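Local coordinates for protein split-Soret cytochrome c (Desulfovibrio desulfuricans, PDB 1H21) that carries electrons as a dimeric di-heme cytochrome c that also holds an iron-sulfur centre, and may take part in sulfate reduction, at residues A[50-55]-A[93-98]; A[26-31]-A[57-62]; A[140-143]-A[149-152]. All blocks are in the same frame, centred on the assembly; numbering follows the deposited sequence.

Contact 1 of 3, residues A[50-55]-A[93-98]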
# COMPACT_ATOMS: atom_id res chain seq x y z
N TYR A 50 9.40 -3.20 11.72
CA TYR A 50 10.38 -3.24 12.78
C TYR A 50 10.80 -4.65 13.18
O TYR A 50 11.99 -4.92 13.32
CB TYR A 50 9.90 -2.48 14.00
CG TYR A 50 10.99 -2.30 15.02
CD1 TYR A 50 11.73 -1.12 15.06
CD2 TYR A 50 11.29 -3.30 15.96
CE1 TYR A 50 12.74 -0.94 16.00
CE2 TYR A 50 12.30 -3.12 16.90
CZ TYR A 50 13.02 -1.93 16.91
OH TYR A 50 13.99 -1.70 17.85
N SER A 51 9.86 -5.58 13.30
CA SER A 51 10.23 -6.92 13.71
C SER A 51 11.27 -7.54 12.77
O SER A 51 11.93 -8.51 13.12
CB SER A 51 8.99 -7.83 13.85
OG SER A 51 8.47 -8.22 12.60
N ILE A 52 11.45 -6.95 11.60
CA ILE A 52 12.40 -7.49 10.64
C ILE A 52 13.68 -6.66 10.57
O ILE A 52 14.76 -7.14 10.91
CB ILE A 52 11.75 -7.64 9.25
CG1 ILE A 52 10.78 -8.83 9.28
CG2 ILE A 52 12.80 -7.74 8.16
CD1 ILE A 52 10.10 -9.13 7.97
N VAL A 53 13.55 -5.40 10.19
CA VAL A 53 14.69 -4.51 10.07
C VAL A 53 15.06 -3.93 11.42
O VAL A 53 16.22 -3.62 11.68
CB VAL A 53 14.40 -3.38 9.06
CG1 VAL A 53 15.56 -2.42 8.96
CG2 VAL A 53 14.06 -3.98 7.69
N GLY A 54 14.06 -3.81 12.29
CA GLY A 54 14.31 -3.28 13.62
C GLY A 54 15.14 -4.26 14.44
O GLY A 54 16.06 -3.85 15.16
N LEU A 55 14.80 -5.54 14.36
CA LEU A 55 15.56 -6.56 15.09
C LEU A 55 16.95 -6.74 14.48
O LEU A 55 17.90 -7.01 15.21
CB LEU A 55 14.80 -7.88 15.15
CG LEU A 55 13.51 -7.83 15.96
CD1 LEU A 55 13.06 -9.23 16.17
CD2 LEU A 55 13.73 -7.14 17.31
N ALA A 93 6.62 -6.95 3.30
CA ALA A 93 7.14 -7.06 1.95
C ALA A 93 8.15 -5.97 1.60
O ALA A 93 9.02 -6.17 0.76
CB ALA A 93 6.00 -7.04 0.96
N ALA A 94 8.04 -4.82 2.25
CA ALA A 94 8.91 -3.69 1.96
C ALA A 94 10.34 -4.00 2.32
O ALA A 94 11.27 -3.53 1.65
CB ALA A 94 8.46 -2.45 2.71
N THR A 95 10.51 -4.78 3.39
CA THR A 95 11.84 -5.16 3.86
C THR A 95 12.60 -5.94 2.78
O THR A 95 13.81 -5.77 2.62
CB THR A 95 11.79 -6.01 5.17
OG1 THR A 95 11.22 -7.30 4.91
CG2 THR A 95 10.95 -5.34 6.22
N PHE A 96 11.88 -6.73 1.99
CA PHE A 96 12.52 -7.53 0.95
C PHE A 96 13.25 -6.64 -0.04
O PHE A 96 14.28 -7.05 -0.62
CB PHE A 96 11.50 -8.37 0.18
CG PHE A 96 10.65 -9.25 1.03
CD1 PHE A 96 10.93 -9.43 2.39
CD2 PHE A 96 9.56 -9.91 0.46
CE1 PHE A 96 10.16 -10.25 3.17
CE2 PHE A 96 8.77 -10.75 1.24
CZ PHE A 96 9.07 -10.92 2.60
N SER A 97 12.73 -5.43 -0.23
CA SER A 97 13.35 -4.53 -1.19
C SER A 97 14.60 -3.84 -0.69
O SER A 97 15.25 -3.11 -1.45
CB SER A 97 12.33 -3.56 -1.77
OG SER A 97 11.46 -4.29 -2.65
N LEU A 98 14.96 -4.12 0.56
CA LEU A 98 16.18 -3.59 1.15
C LEU A 98 17.37 -4.48 0.78
O LEU A 98 18.54 -4.06 0.81
CB LEU A 98 16.05 -3.55 2.67
CG LEU A 98 15.03 -2.53 3.15
CD1 LEU A 98 14.87 -2.66 4.65
CD2 LEU A 98 15.46 -1.09 2.76
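Ile52 and Val53 meet Thr95 and Leu98 where helices 44-60 and 87-99 pack face to face in the strand-free, helix-and-loop body of the subunit. The two short segments run 32° from parallel with axes 9.7 Å apart at their closest, and the interface is apolar, with no hydrogen bond across it. These four side chains make its tight part. With chi1 at 69°, Thr95 turns OG1 back to the carbonyl of Ala92 in its own helix while its methyl CG2 faces the neighbour; OG1, though bonded there, still lies against Ile52. Ile52 crosses Thr95 at about a right angle and rests CG2 3.6 Å from Thr95 CB. Val53 slides past the same threonine in the opposite direction, its CG2 3.7 Å from Thr95 CG2. The interface is looser around Phe96, where the nearest approach is Phe96 CE1 to Ile52 CD1, 4.9 Å. That flank does not face solvent: Ile186 of helix 165-192 touches both Ile52 and Phe96. Elsewhere Trp19 packs on Val53 and Leu98, and Met71 of the second subunit on Leu98. The tight part is closest where two branched side chains reach tip to tip, Val53 CG2 standing 3.4 Å from Leu98 CD1.

Contact 2 of 3, residues A[26-31]-A[57-62]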
# COMPACT_ATOMS: atom_id res chain seq x y z
N PRO A 26 11.65 -16.42 13.40
CA PRO A 26 10.22 -16.16 13.18
C PRO A 26 9.42 -15.94 14.48
O PRO A 26 8.64 -14.96 14.58
CB PRO A 26 9.78 -17.42 12.43
CG PRO A 26 10.96 -17.71 11.58
CD PRO A 26 12.10 -17.55 12.57
N LYS A 27 9.63 -16.80 15.49
CA LYS A 27 8.92 -16.67 16.77
C LYS A 27 9.22 -15.31 17.40
O LYS A 27 8.31 -14.64 17.93
CB LYS A 27 9.35 -17.78 17.76
CG LYS A 27 9.40 -19.21 17.20
CD LYS A 27 8.06 -19.76 16.66
CE LYS A 27 8.26 -21.08 15.87
NZ LYS A 27 9.17 -20.94 14.66
N GLU A 28 10.49 -14.93 17.38
CA GLU A 28 10.90 -13.65 17.94
C GLU A 28 10.19 -12.53 17.15
O GLU A 28 9.62 -11.58 17.73
CB GLU A 28 12.43 -13.47 17.87
CG GLU A 28 12.91 -12.22 18.62
CD GLU A 28 14.38 -11.84 18.37
OE1 GLU A 28 15.02 -12.32 17.38
OE2 GLU A 28 14.90 -11.00 19.16
N CYS A 29 10.19 -12.67 15.83
CA CYS A 29 9.56 -11.70 14.96
C CYS A 29 8.07 -11.51 15.20
O CYS A 29 7.60 -10.38 15.33
CB CYS A 29 9.81 -12.07 13.51
SG CYS A 29 11.48 -11.69 13.09
N ALA A 30 7.34 -12.62 15.27
CA ALA A 30 5.90 -12.57 15.50
C ALA A 30 5.63 -11.74 16.75
O ALA A 30 4.80 -10.81 16.78
CB ALA A 30 5.36 -14.00 15.67
N GLN A 31 6.44 -12.03 17.75
CA GLN A 31 6.37 -11.40 19.06
C GLN A 31 6.61 -9.89 19.06
O GLN A 31 5.78 -9.11 19.54
CB GLN A 31 7.40 -12.09 19.93
CG GLN A 31 7.54 -11.49 21.26
CD GLN A 31 6.63 -12.10 22.26
OE1 GLN A 31 6.15 -13.23 22.12
NE2 GLN A 31 6.41 -11.37 23.33
N GLY A 57 18.62 -4.37 13.31
CA GLY A 57 19.34 -3.20 13.79
C GLY A 57 19.86 -3.38 15.21
O GLY A 57 21.00 -3.01 15.50
N GLU A 58 19.02 -3.92 16.10
CA GLU A 58 19.40 -4.17 17.49
C GLU A 58 20.59 -5.14 17.60
O GLU A 58 21.49 -4.93 18.43
CB GLU A 58 18.21 -4.75 18.27
CG GLU A 58 17.05 -3.78 18.48
CD GLU A 58 15.89 -4.42 19.26
OE1 GLU A 58 15.98 -5.61 19.67
OE2 GLU A 58 14.86 -3.74 19.47
N LYS A 59 20.60 -6.18 16.76
CA LYS A 59 21.65 -7.19 16.77
C LYS A 59 22.91 -6.86 15.94
O LYS A 59 24.03 -7.14 16.37
CB LYS A 59 21.08 -8.55 16.30
CG LYS A 59 19.99 -9.16 17.21
CD LYS A 59 19.30 -10.36 16.53
CE LYS A 59 18.29 -11.09 17.43
NZ LYS A 59 17.35 -10.16 18.12
N TYR A 60 22.74 -6.27 14.77
CA TYR A 60 23.89 -5.99 13.92
C TYR A 60 24.18 -4.52 13.62
O TYR A 60 24.99 -4.23 12.73
CB TYR A 60 23.78 -6.74 12.59
CG TYR A 60 23.31 -8.17 12.72
CD1 TYR A 60 21.97 -8.51 12.55
CD2 TYR A 60 24.21 -9.19 12.99
CE1 TYR A 60 21.53 -9.84 12.64
CE2 TYR A 60 23.79 -10.53 13.08
CZ TYR A 60 22.44 -10.84 12.91
OH TYR A 60 22.00 -12.15 13.02
N GLY A 61 23.52 -3.60 14.32
CA GLY A 61 23.75 -2.18 14.10
C GLY A 61 23.35 -1.64 12.73
O GLY A 61 22.29 -1.97 12.20
N ALA A 62 24.17 -0.75 12.18
CA ALA A 62 23.94 -0.12 10.89
C ALA A 62 24.05 -1.09 9.73
O ALA A 62 24.74 -2.09 9.84
CB ALA A 62 24.94 1.01 10.68
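Lys59 NZ donates to Glu28 OE2 at 2.8 Å, using the syn lone pair of that oxygen, the one on the side of OE1. A second, weak bond runs from Lys59 NZ to Glu28 OE1 at 3.3 Å, so the ammonium faces both carboxylate oxygens unequally. The pair spans a wide gap, since the CA atoms of Glu28 and Lys59 are 12.6 Å apart. Glu28 crosses its share nearly straight, CG anti to the backbone N (chi1 -172°) and the chain extended beyond. Lys59 comes from the opposite direction and is extended until its last torsion, chi4 47°, which folds NZ round onto the carboxylate. This is an inter-helical salt bridge at the protein surface, joining the first turn of helix 26-38 to the last part of helix 44-60. Just beyond, Gly61 has left helical geometry with a positive phi of 65°. The Tyr60 ring lays one face against Lys59 CB, 3.8 Å above the plane and offset toward the rim, and also stacks with His22. A like charge lies close by, Glu58 OE1 being 5.5 Å from Glu28 OE2. Arg9 of the second subunit bonds to Glu58 OE1 through NH2 in a salt bridge and packs on Glu28, which probably eases that repulsion.

Contact 3 of 3, residues A[140-143]-A[149-152]. With HEC (heme c), chain H.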
# COMPACT_ATOMS: atom_id res chain seq x y z
N SER A 140 -10.64 -16.54 10.27
CA SER A 140 -11.27 -16.57 8.95
C SER A 140 -10.26 -16.26 7.87
O SER A 140 -9.17 -15.74 8.14
CB SER A 140 -12.45 -15.59 8.88
OG SER A 140 -12.05 -14.25 9.12
N ALA A 141 -10.59 -16.68 6.65
CA ALA A 141 -9.74 -16.43 5.50
C ALA A 141 -10.37 -15.21 4.84
O ALA A 141 -11.57 -15.19 4.58
CB ALA A 141 -9.77 -17.62 4.57
N SER A 142 -9.56 -14.20 4.57
CA SER A 142 -10.06 -12.98 3.96
C SER A 142 -10.27 -13.07 2.46
O SER A 142 -11.23 -12.51 1.94
CB SER A 142 -9.08 -11.84 4.27
OG SER A 142 -7.78 -12.20 3.87
N ASP A 143 -9.39 -13.79 1.78
CA ASP A 143 -9.40 -13.93 0.32
C ASP A 143 -9.08 -12.54 -0.27
O ASP A 143 -9.38 -12.24 -1.43
CB ASP A 143 -10.74 -14.47 -0.19
CG ASP A 143 -10.72 -14.79 -1.71
OD1 ASP A 143 -9.64 -15.08 -2.29
OD2 ASP A 143 -11.81 -14.77 -2.33
N ILE A 149 -11.59 -5.15 2.87
CA ILE A 149 -12.21 -6.46 2.68
C ILE A 149 -11.93 -7.45 3.81
O ILE A 149 -12.82 -8.16 4.25
CB ILE A 149 -11.77 -7.07 1.35
CG1 ILE A 149 -12.21 -6.15 0.22
CG2 ILE A 149 -12.43 -8.43 1.16
CD1 ILE A 149 -11.97 -6.71 -1.13
N SER A 150 -10.69 -7.51 4.24
CA SER A 150 -10.27 -8.39 5.32
C SER A 150 -11.03 -8.05 6.62
O SER A 150 -11.73 -8.90 7.19
CB SER A 150 -8.74 -8.23 5.51
OG SER A 150 -8.24 -8.96 6.62
N VAL A 151 -10.91 -6.80 7.07
CA VAL A 151 -11.56 -6.38 8.31
C VAL A 151 -13.10 -6.35 8.26
O VAL A 151 -13.75 -7.00 9.07
CB VAL A 151 -11.01 -5.00 8.81
CG1 VAL A 151 -11.73 -4.57 10.08
CG2 VAL A 151 -9.49 -5.09 9.06
N SER A 152 -13.66 -5.62 7.30
CA SER A 152 -15.12 -5.51 7.17
C SER A 152 -15.87 -6.84 7.14
O SER A 152 -16.87 -7.00 7.83
CB SER A 152 -15.47 -4.64 5.96
OG SER A 152 -14.84 -3.38 6.08
FE HEC H . -16.92 -2.65 0.94
CHA HEC H . -17.32 -5.67 2.34
CHB HEC H . -19.12 -1.27 3.22
CHC HEC H . -16.01 0.46 -0.08
CHD HEC H . -15.43 -4.00 -1.76
NA HEC H . -18.03 -3.38 2.40
C1A HEC H . -17.94 -4.64 2.96
C2A HEC H . -18.68 -4.76 4.20
C3A HEC H . -19.33 -3.54 4.37
C4A HEC H . -18.91 -2.69 3.24
CMA HEC H . -20.22 -3.08 5.53
CAA HEC H . -18.78 -6.01 5.10
CBA HEC H . -19.97 -6.92 4.77
CGA HEC H . -19.70 -7.96 3.69
O1A HEC H . -20.49 -8.07 2.73
O2A HEC H . -18.71 -8.70 3.82
NB HEC H . -17.51 -0.79 1.43
C1B HEC H . -18.46 -0.39 2.37
C2B HEC H . -18.51 1.08 2.51
C3B HEC H . -17.52 1.55 1.66
C4B HEC H . -16.95 0.39 0.97
CMB HEC H . -19.48 1.93 3.37
CAB HEC H . -17.14 2.90 1.48
CBB HEC H . -16.68 3.70 2.61
NC HEC H . -15.83 -1.97 -0.56
C1C HEC H . -15.50 -0.64 -0.80
C2C HEC H . -14.62 -0.55 -1.95
C3C HEC H . -14.40 -1.84 -2.46
C4C HEC H . -15.21 -2.67 -1.59
CMC HEC H . -14.11 0.79 -2.54
CAC HEC H . -13.74 -2.19 -3.67
CBC HEC H . -12.29 -2.01 -3.96
ND HEC H . -16.60 -4.45 0.39
C1D HEC H . -16.08 -4.85 -0.83
C2D HEC H . -15.95 -6.28 -0.85
C3D HEC H . -16.37 -6.78 0.32
C4D HEC H . -16.76 -5.61 1.10
CMD HEC H . -15.39 -7.08 -2.00
CAD HEC H . -16.41 -8.27 0.70
CBD HEC H . -17.76 -8.90 0.40
CGD HEC H . -17.82 -10.37 0.81
O1D HEC H . -17.95 -10.66 2.03
O2D HEC H . -17.73 -11.23 -0.10
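Ser142 and Ser150 meet through carbon rather than through their hydroxyls: Ser142 CB lies 3.8 Å from Ser150 CA, and no hydrogen bond joins the two segments. The backbones are close enough for this, with the CA atoms of Ser142 and Ser150 only 4.8 Å apart, and each hydroxyl is engaged elsewhere. Ser142 OG, set between its backbone N and carbonyl carbon (chi1 54°), bonds to the carbonyl of Ser144, a bond within the same loop. Ser150 OG points anti to its own nitrogen and is gripped twice, by Tyr116 OH and by Arg170 NH2, which satisfies a buried polar atom. Ile149 stands between loop and cofactor. Its CG2 branch lies 4.3 Å from Ser142 O, a loose contact, whereas its CD1 reaches 3.5 Å from heme CMD, the methyl on pyrrole D. CG1 follows along that pyrrole, 3.9 Å from heme C2D. Almost a turn further on, Ser152 lines pyrrole A, with CB 3.7 Å from heme C2A, while its OG bonds to the carbonyl of His148 and to Lys224 N of the second subunit. His148, just before Ile149, is an axial ligand to the iron of a heme bound covalently by the other subunit, so this face of the helix belongs to the shared heme pocket that links the dimer. At Asp143 the backbone takes left-handed helical angles (phi 66°). In the fold, loop 140-143 lies against helix 147-158, and backbone hydrogen bonds pair Asp143 with Glu117 of helix 102-118 and Ser140 with Leu121 just after it, while Val151 packs on Arg167, Arg170 and Cys171 of helix 165-192.

In the fold
From the N terminus, helix 26-38 opens contact 2, and helix 44-60 first supplies 50-55 to contact 1 before its end, 57-62, closes contact 2. Contact 1 closes later, at 93-98, so the two loops cross. Their centres are 9 Å apart and they touch directly, as where Tyr50 OH lies 2.7 Å from Glu58 OE2 in a probable hydrogen bond. Together they tie helices 26-38, 44-60 and 87-99 into one bundle. Contact 3 follows in series, closing a short connection into helix 147-158 on the opposite side of the chain's centre, its centre 24 Å from that of contact 1. All three touch the second subunit; contact 3 does so beside a heme.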